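Local coordinates for bifunctional purine biosynthetic protein ADE5,7 (Cryptococcus neoformans var. grubii serotype A, PDB 7LVO) that catalyses two ATP-dependent steps of de novo purine biosynthesis, the chain here being its N-terminal half, which joins phosphoribosylamine to glycine, at residues Ile65-Gly70 with Val81-Leu86; Val189-Gly194 with Val231-Leu236. All blocks are in the same frame, centred on the assembly; numbering follows the deposited sequence.

Contact 1. Residues Ile65-Gly70 with Val81-Leu86; sequences IVVCPG and VSNLAL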
loop_
_atom_site.group_PDB
_atom_site.type_symbol
_atom_site.label_atom_id
_atom_site.label_comp_id
_atom_site.label_asym_id
_atom_site.label_seq_id
_atom_site.Cartn_x
_atom_site.Cartn_y
_atom_site.Cartn_z
ATOM N N ILE A 65 17.166 -12.747 -3.094
ATOM C CA ILE A 65 16.089 -11.769 -3.216
ATOM C C ILE A 65 16.269 -11.053 -4.547
ATOM O O ILE A 65 17.340 -10.497 -4.815
ATOM C CB ILE A 65 16.099 -10.762 -2.056
ATOM C CG1 ILE A 65 15.663 -11.420 -0.751
ATOM C CG2 ILE A 65 15.203 -9.574 -2.375
ATOM C CD1 ILE A 65 14.170 -11.605 -0.626
ATOM N N VAL A 66 15.237 -11.081 -5.382
ATOM C CA VAL A 66 15.263 -10.449 -6.694
ATOM C C VAL A 66 14.200 -9.359 -6.707
ATOM O O VAL A 66 13.024 -9.626 -6.432
ATOM C CB VAL A 66 15.025 -11.461 -7.823
ATOM C CG1 VAL A 66 14.987 -10.755 -9.160
ATOM C CG2 VAL A 66 16.096 -12.536 -7.807
ATOM N N VAL A 67 14.614 -8.137 -7.028
ATOM C CA VAL A 67 13.725 -6.983 -7.072
ATOM C C VAL A 67 13.597 -6.576 -8.530
ATOM O O VAL A 67 14.565 -6.095 -9.135
ATOM C CB VAL A 67 14.241 -5.822 -6.211
ATOM C CG1 VAL A 67 13.121 -4.881 -5.873
ATOM C CG2 VAL A 67 14.924 -6.353 -4.954
ATOM N N CYS A 68 12.406 -6.762 -9.093
ATOM C CA CYS A 68 12.152 -6.476 -10.499
ATOM C C CYS A 68 11.175 -5.318 -10.628
ATOM O O CYS A 68 9.989 -5.484 -10.316
ATOM C CB CYS A 68 11.594 -7.721 -11.198
ATOM S SG CYS A 68 11.243 -7.479 -12.956
ATOM N N PRO A 69 11.606 -4.130 -11.083
ATOM C CA PRO A 69 12.976 -3.783 -11.478
ATOM C C PRO A 69 13.850 -3.321 -10.313
ATOM O O PRO A 69 15.063 -3.213 -10.465
ATOM C CB PRO A 69 12.765 -2.638 -12.484
ATOM C CG PRO A 69 11.517 -1.956 -11.992
ATOM C CD PRO A 69 10.655 -3.029 -11.342
ATOM N N GLY A 70 13.234 -3.058 -9.158
ATOM C CA GLY A 70 13.989 -2.507 -8.056
ATOM C C GLY A 70 14.374 -1.054 -8.322
ATOM O O GLY A 70 13.931 -0.418 -9.286
ATOM N N VAL A 81 20.353 -9.590 -2.209
ATOM C CA VAL A 81 19.459 -8.759 -3.001
ATOM C C VAL A 81 20.118 -8.389 -4.320
ATOM O O VAL A 81 21.310 -8.065 -4.371
ATOM C CB VAL A 81 19.062 -7.493 -2.218
ATOM C CG1 VAL A 81 18.204 -6.587 -3.079
ATOM C CG2 VAL A 81 18.341 -7.867 -0.930
ATOM N N SER A 82 19.331 -8.423 -5.391
ATOM C CA SER A 82 19.804 -8.008 -6.704
ATOM C C SER A 82 18.622 -7.467 -7.495
ATOM O O SER A 82 17.485 -7.909 -7.319
ATOM C CB SER A 82 20.458 -9.166 -7.463
ATOM O OG SER A 82 19.501 -10.154 -7.792
ATOM N N ASN A 83 18.905 -6.518 -8.379
ATOM C CA ASN A 83 17.887 -5.949 -9.250
ATOM C C ASN A 83 17.836 -6.707 -10.573
ATOM O O ASN A 83 18.855 -7.172 -11.086
ATOM C CB ASN A 83 18.164 -4.468 -9.505
ATOM C CG ASN A 83 17.698 -3.582 -8.361
ATOM O OD1 ASN A 83 17.334 -4.064 -7.293
ATOM N ND2 ASN A 83 17.715 -2.273 -8.588
ATOM N N LEU A 84 16.631 -6.825 -11.121
ATOM C CA LEU A 84 16.394 -7.508 -12.392
ATOM C C LEU A 84 15.731 -6.518 -13.343
ATOM O O LEU A 84 14.532 -6.246 -13.229
ATOM C CB LEU A 84 15.530 -8.746 -12.189
ATOM C CG LEU A 84 15.138 -9.521 -13.447
ATOM C CD1 LEU A 84 16.368 -10.096 -14.131
ATOM C CD2 LEU A 84 14.140 -10.628 -13.094
ATOM N N ALA A 85 16.513 -5.978 -14.279
ATOM C CA ALA A 85 16.005 -5.011 -15.254
ATOM C C ALA A 85 15.369 -5.783 -16.405
ATOM O O ALA A 85 15.959 -5.990 -17.468
ATOM C CB ALA A 85 17.119 -4.087 -15.736
ATOM N N LEU A 86 14.134 -6.222 -16.180
ATOM C CA LEU A 86 13.390 -7.017 -17.142
ATOM C C LEU A 86 11.930 -6.593 -17.121
ATOM O O LEU A 86 11.377 -6.325 -16.045
ATOM C CB LEU A 86 13.498 -8.514 -16.826
ATOM C CG LEU A 86 12.871 -9.458 -17.847
ATOM C CD1 LEU A 86 13.688 -9.481 -19.129
ATOM C CD2 LEU A 86 12.728 -10.861 -17.266
HETATM O O HOH W 1 19.841 -11.726 -5.657
#

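Contact 2. Residues Val189-Gly194 with Val231-Leu236; sequences VIKASG and VVEEYL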
loop_
_atom_site.group_PDB
_atom_site.type_symbol
_atom_site.label_atom_id
_atom_site.label_comp_id
_atom_site.label_asym_id
_atom_site.label_seq_id
_atom_site.Cartn_x
_atom_site.Cartn_y
_atom_site.Cartn_z
ATOM N N VAL A 189 -18.733 12.250 -3.039
ATOM C CA VAL A 189 -17.420 11.846 -3.523
ATOM C C VAL A 189 -17.624 11.012 -4.778
ATOM O O VAL A 189 -18.372 10.028 -4.762
ATOM C CB VAL A 189 -16.638 11.051 -2.462
ATOM C CG1 VAL A 189 -15.231 10.761 -2.951
ATOM C CG2 VAL A 189 -16.609 11.809 -1.141
ATOM N N ILE A 190 -16.964 11.407 -5.863
ATOM C CA ILE A 190 -17.076 10.735 -7.153
ATOM C C ILE A 190 -15.780 9.974 -7.393
ATOM O O ILE A 190 -14.711 10.583 -7.528
ATOM C CB ILE A 190 -17.351 11.731 -8.289
ATOM C CG1 ILE A 190 -18.649 12.494 -8.017
ATOM C CG2 ILE A 190 -17.416 11.008 -9.629
ATOM C CD1 ILE A 190 -18.973 13.546 -9.062
ATOM N N LYS A 191 -15.877 8.648 -7.448
ATOM C CA LYS A 191 -14.722 7.779 -7.606
ATOM C C LYS A 191 -14.851 6.954 -8.878
ATOM O O LYS A 191 -15.915 6.400 -9.166
ATOM C CB LYS A 191 -14.571 6.838 -6.406
ATOM C CG LYS A 191 -14.348 7.539 -5.075
ATOM C CD LYS A 191 -14.155 6.524 -3.962
ATOM C CE LYS A 191 -13.884 7.202 -2.630
ATOM N NZ LYS A 191 -13.677 6.197 -1.545
ATOM N N ALA A 192 -13.761 6.876 -9.634
ATOM C CA ALA A 192 -13.691 5.979 -10.782
ATOM C C ALA A 192 -13.423 4.561 -10.292
ATOM O O ALA A 192 -12.457 4.322 -9.561
ATOM C CB ALA A 192 -12.597 6.428 -11.746
ATOM N N SER A 193 -14.288 3.623 -10.690
ATOM C CA SER A 193 -14.173 2.253 -10.199
ATOM C C SER A 193 -12.800 1.670 -10.509
ATOM O O SER A 193 -12.154 1.077 -9.636
ATOM C CB SER A 193 -15.274 1.387 -10.809
ATOM O OG SER A 193 -15.139 1.318 -12.219
ATOM N N GLY A 194 -12.340 1.831 -11.745
ATOM C CA GLY A 194 -11.052 1.308 -12.149
ATOM C C GLY A 194 -9.899 2.006 -11.449
ATOM O O GLY A 194 -10.060 2.955 -10.681
ATOM N N VAL A 231 -18.484 5.337 -8.759
ATOM C CA VAL A 231 -19.086 5.230 -7.438
ATOM C C VAL A 231 -19.324 6.637 -6.908
ATOM O O VAL A 231 -18.405 7.465 -6.891
ATOM C CB VAL A 231 -18.193 4.429 -6.475
ATOM C CG1 VAL A 231 -18.708 4.558 -5.048
ATOM C CG2 VAL A 231 -18.123 2.971 -6.894
ATOM N N VAL A 232 -20.555 6.905 -6.476
ATOM C CA VAL A 232 -20.927 8.161 -5.841
ATOM C C VAL A 232 -21.310 7.837 -4.405
ATOM O O VAL A 232 -22.286 7.113 -4.169
ATOM C CB VAL A 232 -22.081 8.857 -6.578
ATOM C CG1 VAL A 232 -22.413 10.180 -5.918
ATOM C CG2 VAL A 232 -21.729 9.054 -8.047
ATOM N N GLU A 233 -20.547 8.370 -3.451
ATOM C CA GLU A 233 -20.747 8.038 -2.047
ATOM C C GLU A 233 -20.637 9.288 -1.192
ATOM O O GLU A 233 -20.113 10.319 -1.621
ATOM C CB GLU A 233 -19.736 6.986 -1.571
ATOM C CG GLU A 233 -18.298 7.442 -1.630
ATOM C CD GLU A 233 -17.329 6.371 -1.166
ATOM O OE1 GLU A 233 -17.611 5.181 -1.402
ATOM O OE2 GLU A 233 -16.293 6.729 -0.564
ATOM N N GLU A 234 -21.135 9.178 0.036
ATOM C CA GLU A 234 -21.170 10.316 0.942
ATOM C C GLU A 234 -19.765 10.715 1.376
ATOM O O GLU A 234 -18.918 9.865 1.668
ATOM C CB GLU A 234 -22.020 9.985 2.171
ATOM C CG GLU A 234 -22.204 11.147 3.135
ATOM C CD GLU A 234 -23.132 10.809 4.287
ATOM O OE1 GLU A 234 -23.605 9.657 4.355
ATOM O OE2 GLU A 234 -23.384 11.693 5.127
ATOM N N TYR A 235 -19.524 12.022 1.417
ATOM C CA TYR A 235 -18.269 12.559 1.928
ATOM C C TYR A 235 -18.294 12.508 3.451
ATOM O O TYR A 235 -19.165 13.119 4.084
ATOM C CB TYR A 235 -18.062 13.990 1.434
ATOM C CG TYR A 235 -16.853 14.681 2.020
ATOM C CD1 TYR A 235 -15.605 14.568 1.424
ATOM C CD2 TYR A 235 -16.961 15.454 3.168
ATOM C CE1 TYR A 235 -14.499 15.203 1.955
ATOM C CE2 TYR A 235 -15.859 16.092 3.709
ATOM C CZ TYR A 235 -14.632 15.963 3.099
ATOM O OH TYR A 235 -13.532 16.600 3.635
ATOM N N LEU A 236 -17.347 11.784 4.036
ATOM C CA LEU A 236 -17.271 11.627 5.480
ATOM C C LEU A 236 -16.144 12.481 6.048
ATOM O O LEU A 236 -15.144 12.754 5.376
ATOM C CB LEU A 236 -17.054 10.160 5.856
ATOM C CG LEU A 236 -18.121 9.178 5.375
ATOM C CD1 LEU A 236 -17.777 7.755 5.821
ATOM C CD2 LEU A 236 -19.497 9.579 5.870
#

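Contact 1. Residues Ile65-Gly70 with Val81-Leu86
Val67 and Val81 mesh on one face of two neighbouring parallel strands, the pair joined by a right-handed beta-alpha-beta crossover through helix 72-77 in the N domain. Val67 CG2 lies 3.8 Å from Val81 CG1, and the other branch of Val81, CG2, sits beside Ile65 CB, so the two branches of Val81 divide between Val67 and Ile65. Beta-branched residues suit this place because they are broad close to an extended backbone; Thr74 of that helix packs against both valines. On the reverse face, Val66 CG1 (anti to the backbone N, chi1 177°) reaches forward to Leu84 CB at 3.7 Å, and Trp100 of helix 95-104 closes over both. On the same face as Val66, Ser82 OG shares a water with Ile65 O. Backbone bonds keep the strands together: Val67 N meets Ser82 O at 2.9 Å, and Leu84 N bonds to Val67 O. Past the strand, Gly70 leaves room for the amide of Asn83, whose OD1 is hydrogen-bonded to Thr74 OG1 and whose ND2 is hydrogen-bonded to Asn71 O. Pro69, after a cis peptide bond, brings its CA to 3.4 Å from Leu84 O in a CA-H...O contact.

Contact 2. Residues Val189-Gly194 with Val231-Leu236
Val189 and Lys191 pair with Glu233 and Val231 as two antiparallel hydrogen-bonded pairs, and Ile190 faces Val232 between them as the non-hydrogen-bonded pair. Four backbone bonds result; the one from Lys191 N to Val231 O is 2.8 Å long and nearly straight at 169°. On the face shared by Val189, Lys191, Val231 and Glu233, the lysine chain stays extended beyond CG and carries its ammonium diagonally across to the next pair. There NZ forms a salt bridge of 2.8 Å with Glu233 OE2, coming from above the carboxylate plane, 48° out of it. This long, flexible cation can span the strands, and glutamate answers it: its CG, set between the backbone N and carbonyl carbon (chi1 63°), packs 4.1 Å from Val189 CB. Lys150 makes a salt bridge with OE1, so each oxygen of Glu233 has its own lysine. These strands belong to the antiparallel sheet of the ATP-grasp domain, within the predicted ATP site. Glu331, a predicted magnesium ligand, has its side chain about 5 Å from that of Lys191. Compact Val189 meets Tyr235 at the ring edge, its CG2 in the ring plane and 3.7 Å from Tyr235 CB. Arg187 makes a cation-pi contact with that ring.

From the N terminus, the chain runs through strand 38-44 and helix 47-56 to strand 62-67, then closes its short crossover at contact 1, with ten residues between the segments. Further on it completes the N domain's parallel sheet with strand 108-111 and enters the ATP-grasp region. Strand 188-192 opens contact 2, and 36 intervening residues, including helix 207-218, precede its closure by strand 229-234. The loops follow in series, neither nested nor crossed. Contact 1 ties an outermost strand to the parallel sheet; contact 2 joins the two central strands of an antiparallel sheet. Their centres, 36 Å apart, lie on opposite sides of the chain's centre.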